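Putative type VI secretion protein (Escherichia coli, PDB 6SKI) is a type VI secretion effector that probably hydrolyses phospholipids of target cells and is loaded onto the VgrG spike of the secretion machine. Local coordinates at residues F244-A249 / S293-K298; A201-F206 / R239-F244. One frame throughout, in Å; residues are numbered along the deposited sequence.

Interaction 1 (F244-A249 / S293-K298)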
loop_
_atom_site.group_PDB
_atom_site.type_symbol
_atom_site.label_atom_id
_atom_site.label_comp_id
_atom_site.label_asym_id
_atom_site.label_seq_id
_atom_site.Cartn_x
_atom_site.Cartn_y
_atom_site.Cartn_z
ATOM N N PHE A 244 3.299 5.529 4.211
ATOM C CA PHE A 244 2.885 5.132 5.550
ATOM C C PHE A 244 3.794 4.100 6.202
ATOM O O PHE A 244 4.071 4.219 7.395
ATOM C CB PHE A 244 1.446 4.618 5.536
ATOM C CG PHE A 244 0.428 5.694 5.761
ATOM C CD1 PHE A 244 0.307 6.288 7.004
ATOM C CD2 PHE A 244 -0.402 6.114 4.745
ATOM C CE1 PHE A 244 -0.619 7.275 7.225
ATOM C CE2 PHE A 244 -1.331 7.103 4.964
ATOM C CZ PHE A 244 -1.440 7.683 6.208
ATOM N N ASP A 245 4.213 3.052 5.497
ATOM C CA ASP A 245 5.308 2.231 6.003
ATOM C C ASP A 245 5.919 1.419 4.874
ATOM O O ASP A 245 5.473 0.299 4.629
ATOM C CB ASP A 245 4.801 1.294 7.105
ATOM C CG ASP A 245 5.874 0.919 8.102
ATOM O OD1 ASP A 245 6.839 1.686 8.260
ATOM O OD2 ASP A 245 5.750 -0.152 8.727
ATOM N N THR A 246 6.983 1.905 4.245
ATOM C CA THR A 246 7.438 1.291 3.000
ATOM C C THR A 246 8.023 -0.087 3.275
ATOM O O THR A 246 9.060 -0.215 3.932
ATOM C CB THR A 246 8.455 2.180 2.296
ATOM O OG1 THR A 246 7.953 3.518 2.236
ATOM C CG2 THR A 246 8.693 1.676 0.888
ATOM N N VAL A 247 7.350 -1.118 2.779
ATOM C CA VAL A 247 7.845 -2.485 2.800
ATOM C C VAL A 247 7.815 -2.951 1.353
ATOM O O VAL A 247 6.748 -3.271 0.818
ATOM C CB VAL A 247 7.013 -3.400 3.702
ATOM C CG1 VAL A 247 7.499 -4.832 3.600
ATOM C CG2 VAL A 247 7.055 -2.915 5.137
ATOM N N ALA A 248 8.982 -2.975 0.708
ATOM C CA ALA A 248 9.036 -3.261 -0.722
ATOM C C ALA A 248 8.495 -4.648 -1.036
ATOM O O ALA A 248 7.733 -4.823 -1.993
ATOM C CB ALA A 248 10.469 -3.120 -1.227
ATOM N N ALA A 249 8.872 -5.645 -0.244
ATOM C CA ALA A 249 8.425 -7.011 -0.453
ATOM C C ALA A 249 8.041 -7.634 0.878
ATOM O O ALA A 249 8.751 -7.477 1.873
ATOM C CB ALA A 249 9.509 -7.854 -1.128
ATOM N N SER A 293 10.037 -5.579 6.535
ATOM C CA SER A 293 11.222 -4.771 6.757
ATOM C C SER A 293 11.021 -3.405 6.120
ATOM O O SER A 293 10.431 -3.290 5.043
ATOM C CB SER A 293 12.465 -5.456 6.187
ATOM O OG SER A 293 12.346 -5.653 4.792
ATOM N N LEU A 294 11.510 -2.374 6.792
ATOM C CA LEU A 294 11.256 -1.001 6.393
ATOM C C LEU A 294 12.222 -0.569 5.304
ATOM O O LEU A 294 13.390 -0.953 5.309
ATOM C CB LEU A 294 11.389 -0.071 7.597
ATOM C CG LEU A 294 11.134 1.411 7.349
ATOM C CD1 LEU A 294 9.698 1.653 6.951
ATOM C CD2 LEU A 294 11.504 2.212 8.574
ATOM N N ASN A 295 11.714 0.202 4.349
ATOM C CA ASN A 295 12.544 1.008 3.462
ATOM C C ASN A 295 12.411 2.451 3.926
ATOM O O ASN A 295 11.363 3.076 3.740
ATOM C CB ASN A 295 12.132 0.850 2.001
ATOM C CG ASN A 295 12.254 -0.573 1.514
ATOM O OD1 ASN A 295 13.195 -0.915 0.800
ATOM N ND2 ASN A 295 11.304 -1.414 1.892
ATOM N N SER A 296 13.464 2.974 4.535
ATOM C CA SER A 296 13.396 4.253 5.218
ATOM C C SER A 296 13.923 5.375 4.336
ATOM O O SER A 296 14.840 5.189 3.534
ATOM C CB SER A 296 14.182 4.211 6.526
ATOM O OG SER A 296 14.458 5.515 6.997
ATOM N N ILE A 297 13.323 6.548 4.498
ATOM C CA ILE A 297 13.755 7.765 3.834
ATOM C C ILE A 297 14.369 8.741 4.835
ATOM O O ILE A 297 14.470 9.932 4.562
ATOM C CB ILE A 297 12.599 8.406 3.050
ATOM C CG1 ILE A 297 11.563 8.994 4.006
ATOM C CG2 ILE A 297 11.953 7.388 2.136
ATOM C CD1 ILE A 297 10.501 9.812 3.329
ATOM N N LYS A 298 14.796 8.239 5.990
ATOM C CA LYS A 298 15.357 9.083 7.034
ATOM C C LYS A 298 16.716 9.608 6.603
ATOM O O LYS A 298 17.547 8.857 6.085
ATOM C CB LYS A 298 15.483 8.306 8.341
ATOM C CG LYS A 298 15.767 9.178 9.543
ATOM C CD LYS A 298 14.737 8.966 10.630
ATOM C CE LYS A 298 14.656 10.170 11.546
ATOM N NZ LYS A 298 14.215 11.387 10.817
#
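T246 O is gripped twice by a single residue, N295. The backbone N of N295 lies 2.7 Å from T246 O, with an N-H...O angle of 163°, while ND2 of the same residue donates to T246 O over 3.3 Å. Both donors come from one face of the carbonyl plane. ND2 stands well above that plane (61° out of it) and the backbone N is tilted less, although the carbonyl oxygen lies almost in the plane of the N295 side-chain amide. This double grip depends on the N295 side chain turning back beside its own N (chi1 -61°), which brings ND2 to the oxygen. N295 CB separately meets T246 CG2 at 3.7 Å. L294 CA adds a CA-H...O contact to T246 O, and V247 CA makes another to S293 O at 3.5 Å. The methyls of V247 rest on S293 O as well. D245 crosses L294 at about a right angle, OD1 lying 3.1 Å from L294 CD1. D245 OD2 pairs with R534 and is hydrogen-bonded to H310 ND1. Strand 294-296 thus backs the loop after strand 237-243, a place where some alpha/beta hydrolases carry their acid; S197, H310 and D245 are arranged consistently with a Ser-His-Asp catalytic triad.

Interaction 2 (A201-F206 / R239-F244)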
loop_
_atom_site.group_PDB
_atom_site.type_symbol
_atom_site.label_atom_id
_atom_site.label_comp_id
_atom_site.label_asym_id
_atom_site.label_seq_id
_atom_site.Cartn_x
_atom_site.Cartn_y
_atom_site.Cartn_z
ATOM N N ALA A 201 6.079 1.305 -1.659
ATOM C CA ALA A 201 7.083 1.079 -2.683
ATOM C C ALA A 201 6.525 1.435 -4.048
ATOM O O ALA A 201 7.143 2.205 -4.794
ATOM C CB ALA A 201 7.551 -0.374 -2.645
ATOM N N ALA A 202 5.313 0.963 -4.349
ATOM C CA ALA A 202 4.664 1.349 -5.593
ATOM C C ALA A 202 4.591 2.859 -5.713
ATOM O O ALA A 202 4.990 3.422 -6.740
ATOM C CB ALA A 202 3.268 0.736 -5.677
ATOM N N ALA A 203 4.177 3.542 -4.642
ATOM C CA ALA A 203 4.113 4.994 -4.714
ATOM C C ALA A 203 5.478 5.560 -5.043
ATOM O O ALA A 203 5.620 6.341 -5.991
ATOM C CB ALA A 203 3.591 5.579 -3.405
ATOM N N ARG A 204 6.507 5.097 -4.335
ATOM C CA ARG A 204 7.847 5.576 -4.622
ATOM C C ARG A 204 8.219 5.258 -6.058
ATOM O O ARG A 204 8.674 6.141 -6.795
ATOM C CB ARG A 204 8.834 4.961 -3.634
ATOM C CG ARG A 204 8.593 5.428 -2.213
ATOM C CD ARG A 204 9.250 4.529 -1.197
ATOM N NE ARG A 204 10.700 4.645 -1.197
ATOM C CZ ARG A 204 11.450 4.499 -0.114
ATOM N NH1 ARG A 204 10.881 4.235 1.050
ATOM N NH2 ARG A 204 12.764 4.621 -0.191
ATOM N N HIS A 205 7.919 4.035 -6.504
ATOM C CA HIS A 205 8.190 3.690 -7.890
ATOM C C HIS A 205 7.464 4.642 -8.824
ATOM O O HIS A 205 8.075 5.210 -9.736
ATOM C CB HIS A 205 7.786 2.243 -8.165
ATOM C CG HIS A 205 8.278 1.719 -9.478
ATOM N ND1 HIS A 205 7.429 1.330 -10.488
ATOM C CD2 HIS A 205 9.533 1.533 -9.949
ATOM C CE1 HIS A 205 8.138 0.920 -11.524
ATOM N NE2 HIS A 205 9.418 1.031 -11.221
ATOM N N PHE A 206 6.181 4.893 -8.556
ATOM C CA PHE A 206 5.438 5.816 -9.399
ATOM C C PHE A 206 6.117 7.173 -9.428
ATOM O O PHE A 206 6.332 7.742 -10.505
ATOM C CB PHE A 206 3.998 5.940 -8.908
ATOM C CG PHE A 206 3.151 6.847 -9.746
ATOM C CD1 PHE A 206 2.484 6.366 -10.854
ATOM C CD2 PHE A 206 3.026 8.185 -9.425
ATOM C CE1 PHE A 206 1.710 7.203 -11.622
ATOM C CE2 PHE A 206 2.256 9.022 -10.190
ATOM C CZ PHE A 206 1.597 8.534 -11.288
ATOM N N ARG A 239 3.677 16.567 -6.448
ATOM C CA ARG A 239 3.650 17.613 -5.434
ATOM C C ARG A 239 3.959 17.056 -4.050
ATOM O O ARG A 239 4.882 17.519 -3.375
ATOM C CB ARG A 239 2.293 18.318 -5.437
ATOM C CG ARG A 239 2.263 19.577 -4.596
ATOM C CD ARG A 239 0.907 20.244 -4.627
ATOM N NE ARG A 239 -0.185 19.292 -4.471
ATOM C CZ ARG A 239 -1.466 19.635 -4.456
ATOM N NH1 ARG A 239 -1.812 20.905 -4.585
ATOM N NH2 ARG A 239 -2.401 18.710 -4.308
ATOM N N PHE A 240 3.189 16.065 -3.609
ATOM C CA PHE A 240 3.360 15.471 -2.291
ATOM C C PHE A 240 3.442 13.959 -2.409
ATOM O O PHE A 240 2.620 13.340 -3.090
ATOM C CB PHE A 240 2.216 15.854 -1.351
ATOM C CG PHE A 240 2.349 15.272 0.026
ATOM C CD1 PHE A 240 3.329 15.719 0.888
ATOM C CD2 PHE A 240 1.500 14.272 0.453
ATOM C CE1 PHE A 240 3.454 15.187 2.146
ATOM C CE2 PHE A 240 1.624 13.737 1.713
ATOM C CZ PHE A 240 2.603 14.194 2.558
ATOM N N LEU A 241 4.434 13.374 -1.748
ATOM C CA LEU A 241 4.582 11.928 -1.639
ATOM C C LEU A 241 4.313 11.540 -0.192
ATOM O O LEU A 241 5.095 11.878 0.701
ATOM C CB LEU A 241 5.975 11.489 -2.080
ATOM C CG LEU A 241 6.216 9.996 -2.287
ATOM C CD1 LEU A 241 5.259 9.439 -3.306
ATOM C CD2 LEU A 241 7.647 9.755 -2.720
ATOM N N GLY A 242 3.210 10.838 0.040
ATOM C CA GLY A 242 2.861 10.425 1.382
ATOM C C GLY A 242 2.968 8.929 1.567
ATOM O O GLY A 242 2.197 8.168 0.979
ATOM N N LEU A 243 3.915 8.493 2.388
ATOM C CA LEU A 243 4.202 7.082 2.580
ATOM C C LEU A 243 3.900 6.699 4.018
ATOM O O LEU A 243 4.201 7.456 4.943
ATOM C CB LEU A 243 5.661 6.778 2.253
ATOM C CG LEU A 243 6.190 7.400 0.964
ATOM C CD1 LEU A 243 7.702 7.370 0.955
ATOM C CD2 LEU A 243 5.623 6.698 -0.253
ATOM N N PHE A 244 3.299 5.529 4.211
ATOM C CA PHE A 244 2.885 5.132 5.550
ATOM C C PHE A 244 3.794 4.100 6.202
ATOM O O PHE A 244 4.071 4.219 7.395
ATOM C CB PHE A 244 1.446 4.618 5.536
ATOM C CG PHE A 244 0.428 5.694 5.761
ATOM C CD1 PHE A 244 0.307 6.288 7.004
ATOM C CD2 PHE A 244 -0.402 6.114 4.745
ATOM C CE1 PHE A 244 -0.619 7.275 7.225
ATOM C CE2 PHE A 244 -1.331 7.103 4.964
ATOM C CZ PHE A 244 -1.440 7.683 6.208
#
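A203 CB and L243 CD2 meet at 3.9 Å where helix 198-211 packs on strand 237-243, a helix-on-sheet layer of the alpha/beta hydrolase fold. The short axes approach to 8.8 Å and run nearly antiparallel, with 161° between their directions. L241 and L243, alternate residues of the strand, both point toward the helix. L241 CD1 stands 4.2 Å from A203 CB and also lies near A203 O, so the small alanine is met by both leucines. The second branch of the contact is the aliphatic part of R204, which crosses L243 at about a right angle. L243 CD2 meets both A203 CB and R204 CG, whereas CD1 meets CG and CD of R204 alone. L243 CG lies opposite its own carbonyl carbon (chi1 -46°), which turns the isobutyl group toward the helix. Further out, F43 of strand 22-43 packs on A203. The polar end of R204 turns away to oxygen acceptors: NH2 donates to L269 O and NH1 to N295 O, which should hold the side chain across the leucine. The contact itself is buried and apolar; the arginine chain bends about CG-CD (chi3 71°), and R204 CD lies 3.9 Å from L243 CD1.

How the interactions relate
The two contacts follow one another along the chain, with centres about 11 Å apart, and share F244, the residue at which strand 237-243 passes into the loop. Interaction 2 is core packing: all four touching residues are buried, and methyl and methylene groups do the work. Interaction 1 is partly buried and mainly polar, with loop and short strand joined through one carbonyl oxygen and two N-H donors. R204 bridges them. Its methylenes belong to interaction 2, whereas NH1, besides its bond to N295, lies 3.2 Å from T246 OG1, a weak hydrogen bond, so one arginine ties the helix to both segments of interaction 1. T246 CG2 also packs near A201 N.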